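Side-chain contacts in adhesion and penetration protein autotransporter (Haemophilus influenzae, PDB 3SYJ), which promotes bacterial adherence to and invasion of host cells and self-associates to drive bacterial aggregation, and is probably also a serine protease: residues I224-A227 against W232-N235; T269-R274 against S300-T305. All coordinates share one frame; numbering follows the deposited sequence.

Contact 1: residues I224-A227 against W232-N235; sequences IYDA and WLIN
Tyr-225 turns the edge of its ring onto one face of the Trp-232 indole, an edge-to-face pair with the planes at 60° and the centroids of the phenol and the five-membered ring 4.8 Å apart. Tyr-225 CD1 does the touching, 3.7 Å from Trp-232 CE2, with Trp-232 CG at the tyrosine's edge, in plane. The same indole face takes a CH-pi contact from Tyr-225 CB, 3.8 Å from the centroid of the six-membered ring and almost on its normal. With CG anti to the carbonyl carbon (chi1 -78°), Trp-232 folds back over its partner strand; a broad, flat indole can take both contacts at once. Its NE1 is satisfied by the carbonyl of Pro-47.

On the opposite side of the sheet, branched Ile-224 sets CG2 3.6 Å from Asn-235 CB, and Leu-233 CD1 lies beside Asp-226 CB. Asn-235 OD1 is hydrogen-bonded to Thr-134 OG1, and Asp-226 OD1 to Lys-229 N in the turn. Ile-224 N to Leu-233 O at 2.8 Å, answered by Leu-233 N to Ile-224 O at 2.9 Å, makes a hydrogen-bonded antiparallel pair. These strands, 221-226 and 231-238, form a hairpin within an antiparallel sheet of the protease domain, flanked by strands 151-155 and 249-253.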
loop_
_atom_site.group_PDB
_atom_site.type_symbol
_atom_site.label_atom_id
_atom_site.label_comp_id
_atom_site.label_asym_id
_atom_site.label_seq_id
_atom_site.Cartn_x
_atom_site.Cartn_y
_atom_site.Cartn_z
ATOM N N ILE A 224 55.400 17.835 24.486
ATOM C CA ILE A 224 55.704 18.177 23.107
ATOM C C ILE A 224 55.162 17.112 22.164
ATOM O O ILE A 224 55.179 15.917 22.480
ATOM C CB ILE A 224 57.225 18.416 22.895
ATOM C CG1 ILE A 224 57.487 19.176 21.583
ATOM C CG2 ILE A 224 58.015 17.102 22.982
ATOM C CD1 ILE A 224 58.919 19.644 21.422
ATOM N N TYR A 225 54.644 17.544 21.020
ATOM C CA TYR A 225 54.118 16.594 20.054
ATOM C C TYR A 225 55.182 16.176 19.044
ATOM O O TYR A 225 55.715 17.012 18.314
ATOM C CB TYR A 225 52.914 17.169 19.314
ATOM C CG TYR A 225 52.183 16.133 18.470
ATOM C CD1 TYR A 225 51.422 15.143 19.072
ATOM C CD2 TYR A 225 52.263 16.144 17.084
ATOM C CE1 TYR A 225 50.748 14.197 18.325
ATOM C CE2 TYR A 225 51.595 15.200 16.321
ATOM C CZ TYR A 225 50.837 14.224 16.952
ATOM O OH TYR A 225 50.157 13.278 16.228
ATOM N N ASP A 226 55.482 14.878 19.018
ATOM C CA ASP A 226 56.347 14.290 18.000
ATOM C C ASP A 226 55.490 13.898 16.797
ATOM O O ASP A 226 54.700 12.963 16.873
ATOM C CB ASP A 226 57.063 13.061 18.566
ATOM C CG ASP A 226 58.132 12.515 17.631
ATOM O OD1 ASP A 226 57.896 12.459 16.405
ATOM O OD2 ASP A 226 59.212 12.132 18.126
ATOM N N ALA A 227 55.643 14.618 15.691
ATOM C CA ALA A 227 54.791 14.421 14.517
ATOM C C ALA A 227 55.173 13.177 13.717
ATOM O O ALA A 227 54.343 12.597 13.017
ATOM C CB ALA A 227 54.831 15.652 13.622
ATOM N N TRP A 232 52.008 12.408 21.711
ATOM C CA TRP A 232 52.369 13.396 22.709
ATOM C C TRP A 232 53.391 12.748 23.643
ATOM O O TRP A 232 53.256 11.581 24.024
ATOM C CB TRP A 232 51.143 13.886 23.478
ATOM C CG TRP A 232 50.302 14.886 22.723
ATOM C CD1 TRP A 232 49.124 14.647 22.064
ATOM C CD2 TRP A 232 50.576 16.284 22.556
ATOM N NE1 TRP A 232 48.649 15.814 21.498
ATOM C CE2 TRP A 232 49.523 16.834 21.786
ATOM C CE3 TRP A 232 51.610 17.128 22.983
ATOM C CZ2 TRP A 232 49.470 18.186 21.442
ATOM C CZ3 TRP A 232 51.555 18.483 22.633
ATOM C CH2 TRP A 232 50.495 18.990 21.873
ATOM N N LEU A 233 54.438 13.490 23.974
ATOM C CA LEU A 233 55.457 13.017 24.906
ATOM C C LEU A 233 55.605 14.071 25.971
ATOM O O LEU A 233 55.423 15.259 25.687
ATOM C CB LEU A 233 56.801 12.837 24.195
ATOM C CG LEU A 233 56.871 11.768 23.107
ATOM C CD1 LEU A 233 57.970 12.066 22.110
ATOM C CD2 LEU A 233 57.099 10.424 23.743
ATOM N N ILE A 234 55.919 13.668 27.195
ATOM C CA ILE A 234 56.289 14.674 28.169
ATOM C C ILE A 234 57.718 15.087 27.843
ATOM O O ILE A 234 58.577 14.235 27.609
ATOM C CB ILE A 234 56.142 14.221 29.645
ATOM C CG1 ILE A 234 56.613 15.356 30.563
ATOM C CG2 ILE A 234 56.919 12.946 29.911
ATOM C CD1 ILE A 234 56.257 15.181 32.007
ATOM N N ASN A 235 57.962 16.396 27.792
ATOM C CA ASN A 235 59.267 16.904 27.382
ATOM C C ASN A 235 60.061 17.458 28.552
ATOM O O ASN A 235 61.277 17.342 28.593
ATOM C CB ASN A 235 59.106 17.956 26.283
ATOM C CG ASN A 235 60.438 18.440 25.719
ATOM O OD1 ASN A 235 61.419 17.692 25.655
ATOM N ND2 ASN A 235 60.469 19.697 25.301
#

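Contact 2: residues T269-R274 against S300-T305; sequences TSLYTR and SEIKIT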
loop_
_atom_site.group_PDB
_atom_site.type_symbol
_atom_site.label_atom_id
_atom_site.label_comp_id
_atom_site.label_asym_id
_atom_site.label_seq_id
_atom_site.Cartn_x
_atom_site.Cartn_y
_atom_site.Cartn_z
ATOM N N THR A 269 63.539 -9.136 38.913
ATOM C CA THR A 269 63.367 -10.577 39.016
ATOM C C THR A 269 62.407 -11.085 37.940
ATOM O O THR A 269 61.203 -10.819 38.001
ATOM C CB THR A 269 62.860 -10.990 40.424
ATOM O OG1 THR A 269 63.847 -10.666 41.411
ATOM C CG2 THR A 269 62.583 -12.478 40.483
ATOM N N SER A 270 62.946 -11.803 36.955
ATOM C CA SER A 270 62.136 -12.429 35.910
ATOM C C SER A 270 62.088 -13.936 36.097
ATOM O O SER A 270 63.119 -14.607 36.104
ATOM C CB SER A 270 62.691 -12.130 34.518
ATOM O OG SER A 270 62.328 -10.834 34.089
ATOM N N LEU A 271 60.887 -14.470 36.241
ATOM C CA LEU A 271 60.723 -15.902 36.382
ATOM C C LEU A 271 60.334 -16.484 35.040
ATOM O O LEU A 271 59.400 -16.012 34.388
ATOM C CB LEU A 271 59.698 -16.198 37.467
ATOM C CG LEU A 271 60.252 -15.534 38.731
ATOM C CD1 LEU A 271 59.261 -14.588 39.380
ATOM C CD2 LEU A 271 60.790 -16.562 39.713
ATOM N N TYR A 272 61.087 -17.489 34.612
ATOM C CA TYR A 272 60.908 -18.062 33.293
ATOM C C TYR A 272 61.430 -19.490 33.251
ATOM O O TYR A 272 62.479 -19.802 33.820
ATOM C CB TYR A 272 61.629 -17.210 32.251
ATOM C CG TYR A 272 61.549 -17.758 30.853
ATOM C CD1 TYR A 272 60.325 -17.896 30.214
ATOM C CD2 TYR A 272 62.698 -18.129 30.163
ATOM C CE1 TYR A 272 60.241 -18.395 28.927
ATOM C CE2 TYR A 272 62.625 -18.624 28.877
ATOM C CZ TYR A 272 61.389 -18.756 28.263
ATOM O OH TYR A 272 61.303 -19.253 26.979
ATOM N N THR A 273 60.684 -20.351 32.573
ATOM C CA THR A 273 61.053 -21.750 32.425
ATOM C C THR A 273 61.035 -22.082 30.943
ATOM O O THR A 273 59.973 -22.113 30.313
ATOM C CB THR A 273 60.082 -22.657 33.183
ATOM O OG1 THR A 273 60.222 -22.425 34.592
ATOM C CG2 THR A 273 60.355 -24.115 32.877
ATOM N N ARG A 274 62.223 -22.320 30.397
ATOM C CA ARG A 274 62.424 -22.415 28.955
ATOM C C ARG A 274 61.487 -23.400 28.256
ATOM O O ARG A 274 61.045 -23.148 27.137
ATOM C CB ARG A 274 63.877 -22.783 28.662
ATOM C CG ARG A 274 64.854 -22.246 29.699
ATOM C CD ARG A 274 66.294 -22.307 29.198
ATOM N NE ARG A 274 67.215 -21.607 30.092
ATOM C CZ ARG A 274 68.418 -21.166 29.732
ATOM N NH1 ARG A 274 68.852 -21.346 28.490
ATOM N NH2 ARG A 274 69.188 -20.538 30.615
ATOM N N SER A 300 66.989 -23.427 42.141
ATOM C CA SER A 300 65.647 -23.788 42.433
ATOM C C SER A 300 65.032 -22.664 43.229
ATOM O O SER A 300 63.879 -22.366 43.080
ATOM C CB SER A 300 65.626 -25.109 43.192
ATOM O OG SER A 300 66.399 -25.038 44.348
ATOM N N GLU A 301 65.823 -22.047 44.084
ATOM C CA GLU A 301 65.238 -21.000 44.918
ATOM C C GLU A 301 65.738 -19.579 44.611
ATOM O O GLU A 301 66.933 -19.352 44.416
ATOM C CB GLU A 301 65.423 -21.329 46.402
ATOM C CG GLU A 301 65.095 -20.175 47.344
ATOM C CD GLU A 301 64.803 -20.648 48.764
ATOM O OE1 GLU A 301 64.363 -21.812 48.913
ATOM O OE2 GLU A 301 65.006 -19.861 49.724
ATOM N N ILE A 302 64.804 -18.630 44.581
ATOM C CA ILE A 302 65.114 -17.224 44.324
ATOM C C ILE A 302 64.618 -16.353 45.476
ATOM O O ILE A 302 63.440 -16.401 45.817
ATOM C CB ILE A 302 64.436 -16.721 43.034
ATOM C CG1 ILE A 302 64.874 -17.550 41.821
ATOM C CG2 ILE A 302 64.739 -15.252 42.812
ATOM C CD1 ILE A 302 63.988 -18.759 41.527
ATOM N N LYS A 303 65.506 -15.561 46.076
ATOM C CA LYS A 303 65.107 -14.684 47.177
ATOM C C LYS A 303 64.410 -13.447 46.619
ATOM O O LYS A 303 64.860 -12.883 45.628
ATOM C CB LYS A 303 66.327 -14.249 47.997
ATOM C CG LYS A 303 66.933 -15.321 48.899
ATOM C CD LYS A 303 65.921 -15.883 49.910
ATOM C CE LYS A 303 65.313 -14.805 50.827
ATOM N NZ LYS A 303 66.225 -14.321 51.919
ATOM N N ILE A 304 63.322 -13.019 47.249
ATOM C CA ILE A 304 62.652 -11.785 46.844
ATOM C C ILE A 304 62.371 -10.882 48.051
ATOM O O ILE A 304 62.362 -11.347 49.190
ATOM C CB ILE A 304 61.339 -12.073 46.102
ATOM C CG1 ILE A 304 60.334 -12.741 47.039
ATOM C CG2 ILE A 304 61.603 -12.937 44.888
ATOM C CD1 ILE A 304 58.990 -13.043 46.406
ATOM N N THR A 305 62.148 -9.592 47.800
ATOM C CA THR A 305 61.844 -8.651 48.882
ATOM C C THR A 305 60.390 -8.211 48.837
ATOM O O THR A 305 59.834 -7.997 47.761
ATOM C CB THR A 305 62.753 -7.410 48.843
ATOM O OG1 THR A 305 62.555 -6.705 47.609
ATOM C CG2 THR A 305 64.208 -7.819 48.959
#
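Ile-302 reaches across to Thr-269 and Leu-271 near the start of the beta-helix that forms the long stalk of the passenger domain. The meeting is between side chains alone: no hydrogen bond joins the two backbones, whose nearest CA atoms, those of Thr-269 and Ile-304, are 8.0 Å apart.

Ile-302 serves both partners because it is beta-branched. Its CB points at the other strand, and the branches divide the work: Ile-302 CG2 lies 4.2 Å from Thr-269 CG2, while the longer arm carries CD1 to Leu-271. That arm is bent at an unusual chi2 of 91°, away from the common staggered positions. Leu-271 is similar: its CB does not aim at Ile-302, yet with CG anti to the carbonyl carbon (chi1 -58°) and chi2 at 126°, again off a staggered value, the end of the chain swings nearer.

Thr-269 suits a place where the apolar contact borders a polar one. Its methyl CG2 faces Ile-302, whereas its hydroxyl OG1 is hydrogen-bonded to Glu-338, whose other carboxylate oxygen receives Thr-305 N. One carboxylate thus links the two strands at this end. Leu-271 also packs on Phe-342, Ile-292 and Tyr-280, and Ile-304 on Leu-340, Ile-282 and Ile-292, so the contact lies at the border of a larger apolar interior. Across the two strands, the Leu-271 methyl CD2 ends 4.3 Å from Ile-302 CD1.

In the fold
From the N terminus the chain first builds the protease domain, where contact 1 closes a tight loop: four residues separate 224-227 from 232-235, and the hairpin lies in the middle of an antiparallel sheet. After strand 249-253 and helix 256-266, the chain enters strand 269-272, the first of a parallel stack that continues with 340-343 and 363-366. Contact 2 closes a wider loop of 25 residues, through strands 279-285 and 289-294. The two loops follow in series, neither nested nor crossed, and do not touch, their centres 37 Å apart. Contact 1 ties strand 221-226 to 231-238 inside the protease; contact 2 ties 269-272 to 301-308 at the beginning of the beta-helix.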